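Telomerase reverse transcriptase (Candida tropicalis MYA-3404, PDB 6ZD1) probably extends chromosome ends as a reverse transcriptase, adding telomeric DNA repeats copied from a template within its RNA component. Local coordinates at residues T309-R320 against V554-V565. Sequence-based numbering, arbitrary orientation.
Sequences TNEVADRILTFR and VGLDINCLTLDV
Asn559 OD1 holds the turn from which Leu563 packs on Arg320: it accepts from Leu561 N (2.8 Å), in the plane of its carbonyl, to form an Asx turn, and more weakly from Thr562 N. Leu563, in the left-handed helical region (phi 58°), sends its side chain past that of Arg320 in the opposite direction, its CD1 3.6 Å from Arg320 CB. With CG anti to the backbone N (chi1 178°) and chi2 extended, the arginine carries CD to 3.5 Å from Thr562 O; the bend at chi3 then turns the guanidinium so that Leu317 CD2 sits over one face. Further along, Ile316 branches: CD1 meets Ile558 CD1 tip to tip at 3.6 Å, whereas CG2 crosses Val565 CG2 nearly at right angles. Val565 CG1 lies 3.7 Å from Ala313 CB, and Leu556 CD1 reaches Val312 CG1. Thr309 closes the row, its methyl near Leu556 CD2. Helix 309-326 thus runs almost along strand 556-559 (14°) and packs on a three-stranded antiparallel sheet whose hairpin of strands 550-553 and 556-559 is consistent with the primer grip (motif E) of reverse transcriptases. With no hydrogen bond crossing the interface, cohesion rests on van der Waals contact between aliphatic branches, while the Asn559 amide oxygen and backbone bonds brace the turn presenting Leu563.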
loop_
_atom_site.group_PDB
_atom_site.type_symbol
_atom_site.label_atom_id
_atom_site.label_comp_id
_atom_site.label_asym_id
_atom_site.label_seq_id
_atom_site.Cartn_x
_atom_site.Cartn_y
_atom_site.Cartn_z
ATOM N N THR A 309 -5.353 -13.732 -4.789
ATOM C CA THR A 309 -5.468 -14.864 -3.872
ATOM C C THR A 309 -6.818 -15.562 -4.009
ATOM O O THR A 309 -6.885 -16.796 -4.076
ATOM C CB THR A 309 -5.246 -14.408 -2.430
ATOM O OG1 THR A 309 -3.843 -14.230 -2.196
ATOM C CG2 THR A 309 -5.789 -15.440 -1.451
ATOM N N ASN A 310 -7.908 -14.792 -4.038
ATOM C CA ASN A 310 -9.224 -15.403 -4.190
ATOM C C ASN A 310 -9.316 -16.203 -5.481
ATOM O O ASN A 310 -10.033 -17.208 -5.537
ATOM C CB ASN A 310 -10.323 -14.341 -4.153
ATOM C CG ASN A 310 -10.382 -13.608 -2.830
ATOM O OD1 ASN A 310 -9.458 -13.685 -2.020
ATOM N ND2 ASN A 310 -11.470 -12.883 -2.605
ATOM N N GLU A 311 -8.594 -15.783 -6.524
ATOM C CA GLU A 311 -8.593 -16.567 -7.753
ATOM C C GLU A 311 -7.866 -17.891 -7.559
ATOM O O GLU A 311 -8.252 -18.901 -8.159
ATOM C CB GLU A 311 -7.969 -15.771 -8.902
ATOM C CG GLU A 311 -8.650 -16.021 -10.245
ATOM C CD GLU A 311 -7.814 -15.592 -11.438
ATOM O OE1 GLU A 311 -7.408 -16.476 -12.223
ATOM O OE2 GLU A 311 -7.567 -14.377 -11.595
ATOM N N VAL A 312 -6.831 -17.910 -6.714
ATOM C CA VAL A 312 -6.172 -19.170 -6.371
ATOM C C VAL A 312 -7.166 -20.114 -5.706
ATOM O O VAL A 312 -7.270 -21.292 -6.066
ATOM C CB VAL A 312 -4.951 -18.908 -5.469
ATOM C CG1 VAL A 312 -4.472 -20.197 -4.817
ATOM C CG2 VAL A 312 -3.828 -18.258 -6.265
ATOM N N ALA A 313 -7.945 -19.591 -4.756
ATOM C CA ALA A 313 -8.919 -20.417 -4.054
ATOM C C ALA A 313 -9.995 -20.931 -5.000
ATOM O O ALA A 313 -10.354 -22.113 -4.962
ATOM C CB ALA A 313 -9.546 -19.618 -2.913
ATOM N N ASP A 314 -10.513 -20.057 -5.867
ATOM C CA ASP A 314 -11.579 -20.451 -6.779
ATOM C C ASP A 314 -11.094 -21.470 -7.799
ATOM O O ASP A 314 -11.834 -22.394 -8.159
ATOM C CB ASP A 314 -12.151 -19.218 -7.477
ATOM C CG ASP A 314 -13.220 -18.531 -6.653
ATOM O OD1 ASP A 314 -14.408 -18.889 -6.802
ATOM O OD2 ASP A 314 -12.870 -17.650 -5.841
ATOM N N ARG A 315 -9.864 -21.314 -8.293
ATOM C CA ARG A 315 -9.352 -22.288 -9.251
ATOM C C ARG A 315 -9.153 -23.655 -8.602
ATOM O O ARG A 315 -9.304 -24.684 -9.271
ATOM C CB ARG A 315 -8.048 -21.779 -9.870
ATOM C CG ARG A 315 -8.213 -20.523 -10.726
ATOM C CD ARG A 315 -8.533 -20.834 -12.186
ATOM N NE ARG A 315 -7.324 -20.974 -12.995
ATOM C CZ ARG A 315 -6.874 -22.129 -13.476
ATOM N NH1 ARG A 315 -7.540 -23.253 -13.240
ATOM N NH2 ARG A 315 -5.763 -22.160 -14.200
ATOM N N ILE A 316 -8.844 -23.686 -7.303
ATOM C CA ILE A 316 -8.747 -24.950 -6.578
ATOM C C ILE A 316 -10.132 -25.522 -6.293
ATOM O O ILE A 316 -10.361 -26.729 -6.437
ATOM C CB ILE A 316 -7.931 -24.758 -5.286
ATOM C CG1 ILE A 316 -6.495 -24.370 -5.625
ATOM C CG2 ILE A 316 -7.939 -26.023 -4.444
ATOM C CD1 ILE A 316 -5.682 -23.960 -4.423
ATOM N N LEU A 317 -11.072 -24.670 -5.875
ATOM C CA LEU A 317 -12.438 -25.126 -5.632
ATOM C C LEU A 317 -13.091 -25.633 -6.912
ATOM O O LEU A 317 -13.845 -26.613 -6.885
ATOM C CB LEU A 317 -13.267 -24.001 -5.018
ATOM C CG LEU A 317 -12.884 -23.596 -3.595
ATOM C CD1 LEU A 317 -13.840 -22.539 -3.076
ATOM C CD2 LEU A 317 -12.868 -24.805 -2.674
ATOM N N THR A 318 -12.839 -24.963 -8.037
ATOM C CA THR A 318 -13.305 -25.483 -9.318
ATOM C C THR A 318 -12.584 -26.778 -9.674
ATOM O O THR A 318 -13.200 -27.718 -10.190
ATOM C CB THR A 318 -13.117 -24.428 -10.410
ATOM O OG1 THR A 318 -13.860 -23.252 -10.064
ATOM C CG2 THR A 318 -13.603 -24.944 -11.758
ATOM N N PHE A 319 -11.282 -26.851 -9.382
ATOM C CA PHE A 319 -10.542 -28.094 -9.580
ATOM C C PHE A 319 -11.129 -29.216 -8.734
ATOM O O PHE A 319 -11.314 -30.339 -9.216
ATOM C CB PHE A 319 -9.065 -27.867 -9.245
ATOM C CG PHE A 319 -8.172 -29.043 -9.538
ATOM C CD1 PHE A 319 -7.888 -29.411 -10.845
ATOM C CD2 PHE A 319 -7.582 -29.753 -8.502
ATOM C CE1 PHE A 319 -7.056 -30.485 -11.113
ATOM C CE2 PHE A 319 -6.748 -30.827 -8.761
ATOM C CZ PHE A 319 -6.483 -31.193 -10.069
ATOM N N ARG A 320 -11.467 -28.921 -7.477
ATOM C CA ARG A 320 -12.088 -29.931 -6.629
ATOM C C ARG A 320 -13.446 -30.346 -7.180
ATOM O O ARG A 320 -13.748 -31.540 -7.290
ATOM C CB ARG A 320 -12.233 -29.398 -5.205
ATOM C CG ARG A 320 -12.924 -30.355 -4.256
ATOM C CD ARG A 320 -13.438 -29.617 -3.041
ATOM N NE ARG A 320 -14.496 -28.684 -3.410
ATOM C CZ ARG A 320 -15.096 -27.859 -2.561
ATOM N NH1 ARG A 320 -14.735 -27.845 -1.286
ATOM N NH2 ARG A 320 -16.056 -27.049 -2.988
ATOM N N VAL A 554 -0.524 -19.006 -0.088
ATOM C CA VAL A 554 -0.632 -17.589 0.241
ATOM C C VAL A 554 -1.993 -17.310 0.865
ATOM O O VAL A 554 -3.031 -17.384 0.194
ATOM C CB VAL A 554 -0.414 -16.740 -1.013
ATOM C CG1 VAL A 554 1.066 -16.598 -1.292
ATOM C CG2 VAL A 554 -1.105 -17.388 -2.210
ATOM N N GLY A 555 -1.991 -16.938 2.144
ATOM C CA GLY A 555 -3.211 -16.591 2.849
ATOM C C GLY A 555 -4.230 -17.706 3.019
ATOM O O GLY A 555 -5.280 -17.494 3.635
ATOM N N LEU A 556 -3.939 -18.896 2.496
ATOM C CA LEU A 556 -4.908 -19.983 2.438
ATOM C C LEU A 556 -4.406 -21.208 3.186
ATOM O O LEU A 556 -3.225 -21.558 3.110
ATOM C CB LEU A 556 -5.205 -20.384 0.993
ATOM C CG LEU A 556 -5.637 -19.281 0.034
ATOM C CD1 LEU A 556 -5.825 -19.851 -1.363
ATOM C CD2 LEU A 556 -6.909 -18.623 0.530
ATOM N N ASP A 557 -5.320 -21.864 3.892
ATOM C CA ASP A 557 -5.097 -23.192 4.444
ATOM C C ASP A 557 -5.772 -24.195 3.521
ATOM O O ASP A 557 -6.994 -24.149 3.343
ATOM C CB ASP A 557 -5.655 -23.310 5.861
ATOM C CG ASP A 557 -4.622 -23.004 6.920
ATOM O OD1 ASP A 557 -3.470 -22.690 6.551
ATOM O OD2 ASP A 557 -4.962 -23.083 8.121
ATOM N N ILE A 558 -4.984 -25.085 2.925
ATOM C CA ILE A 558 -5.480 -26.024 1.925
ATOM C C ILE A 558 -5.307 -27.440 2.458
ATOM O O ILE A 558 -4.184 -27.863 2.763
ATOM C CB ILE A 558 -4.761 -25.856 0.580
ATOM C CG1 ILE A 558 -4.920 -24.423 0.073
ATOM C CG2 ILE A 558 -5.311 -26.847 -0.432
ATOM C CD1 ILE A 558 -4.119 -24.125 -1.176
ATOM N N ASN A 559 -6.416 -28.169 2.565
ATOM C CA ASN A 559 -6.390 -29.565 2.988
ATOM C C ASN A 559 -6.124 -30.448 1.772
ATOM O O ASN A 559 -6.892 -30.434 0.806
ATOM C CB ASN A 559 -7.702 -29.953 3.669
ATOM C CG ASN A 559 -7.625 -31.307 4.367
ATOM O OD1 ASN A 559 -7.205 -32.303 3.777
ATOM N ND2 ASN A 559 -8.025 -31.344 5.630
ATOM N N CYS A 560 -5.035 -31.217 1.828
ATOM C CA CYS A 560 -4.632 -32.062 0.709
ATOM C C CYS A 560 -5.609 -33.200 0.452
ATOM O O CYS A 560 -5.662 -33.715 -0.669
ATOM C CB CYS A 560 -3.238 -32.633 0.977
ATOM S SG CYS A 560 -2.535 -33.606 -0.367
ATOM N N LEU A 561 -6.378 -33.597 1.460
ATOM C CA LEU A 561 -7.248 -34.761 1.375
ATOM C C LEU A 561 -8.621 -34.430 0.808
ATOM O O LEU A 561 -9.181 -35.221 0.043
ATOM C CB LEU A 561 -7.400 -35.394 2.756
ATOM C CG LEU A 561 -7.769 -36.872 2.759
ATOM C CD1 LEU A 561 -6.708 -37.672 2.022
ATOM C CD2 LEU A 561 -7.916 -37.359 4.187
ATOM N N THR A 562 -9.191 -33.290 1.194
ATOM C CA THR A 562 -10.519 -32.897 0.752
ATOM C C THR A 562 -10.531 -31.641 -0.109
ATOM O O THR A 562 -11.603 -31.256 -0.592
ATOM C CB THR A 562 -11.434 -32.682 1.963
ATOM O OG1 THR A 562 -10.916 -31.619 2.770
ATOM C CG2 THR A 562 -11.510 -33.950 2.801
ATOM N N LEU A 563 -9.380 -30.997 -0.317
ATOM C CA LEU A 563 -9.292 -29.745 -1.074
ATOM C C LEU A 563 -10.172 -28.661 -0.452
ATOM O O LEU A 563 -10.814 -27.873 -1.149
ATOM C CB LEU A 563 -9.620 -29.949 -2.556
ATOM C CG LEU A 563 -8.498 -30.567 -3.403
ATOM C CD1 LEU A 563 -8.810 -30.455 -4.889
ATOM C CD2 LEU A 563 -7.154 -29.929 -3.092
ATOM N N ASP A 564 -10.218 -28.639 0.877
ATOM C CA ASP A 564 -10.825 -27.535 1.605
ATOM C C ASP A 564 -9.873 -26.342 1.598
ATOM O O ASP A 564 -8.681 -26.494 1.871
ATOM C CB ASP A 564 -11.137 -27.959 3.038
ATOM C CG ASP A 564 -11.850 -26.881 3.825
ATOM O OD1 ASP A 564 -13.094 -26.795 3.729
ATOM O OD2 ASP A 564 -11.169 -26.117 4.541
ATOM N N VAL A 565 -10.396 -25.162 1.277
ATOM C CA VAL A 565 -9.608 -23.933 1.193
ATOM C C VAL A 565 -10.233 -22.917 2.143
ATOM O O VAL A 565 -11.336 -22.419 1.888
ATOM C CB VAL A 565 -9.558 -23.382 -0.238
ATOM C CG1 VAL A 565 -8.724 -22.110 -0.289
ATOM C CG2 VAL A 565 -9.013 -24.425 -1.203
#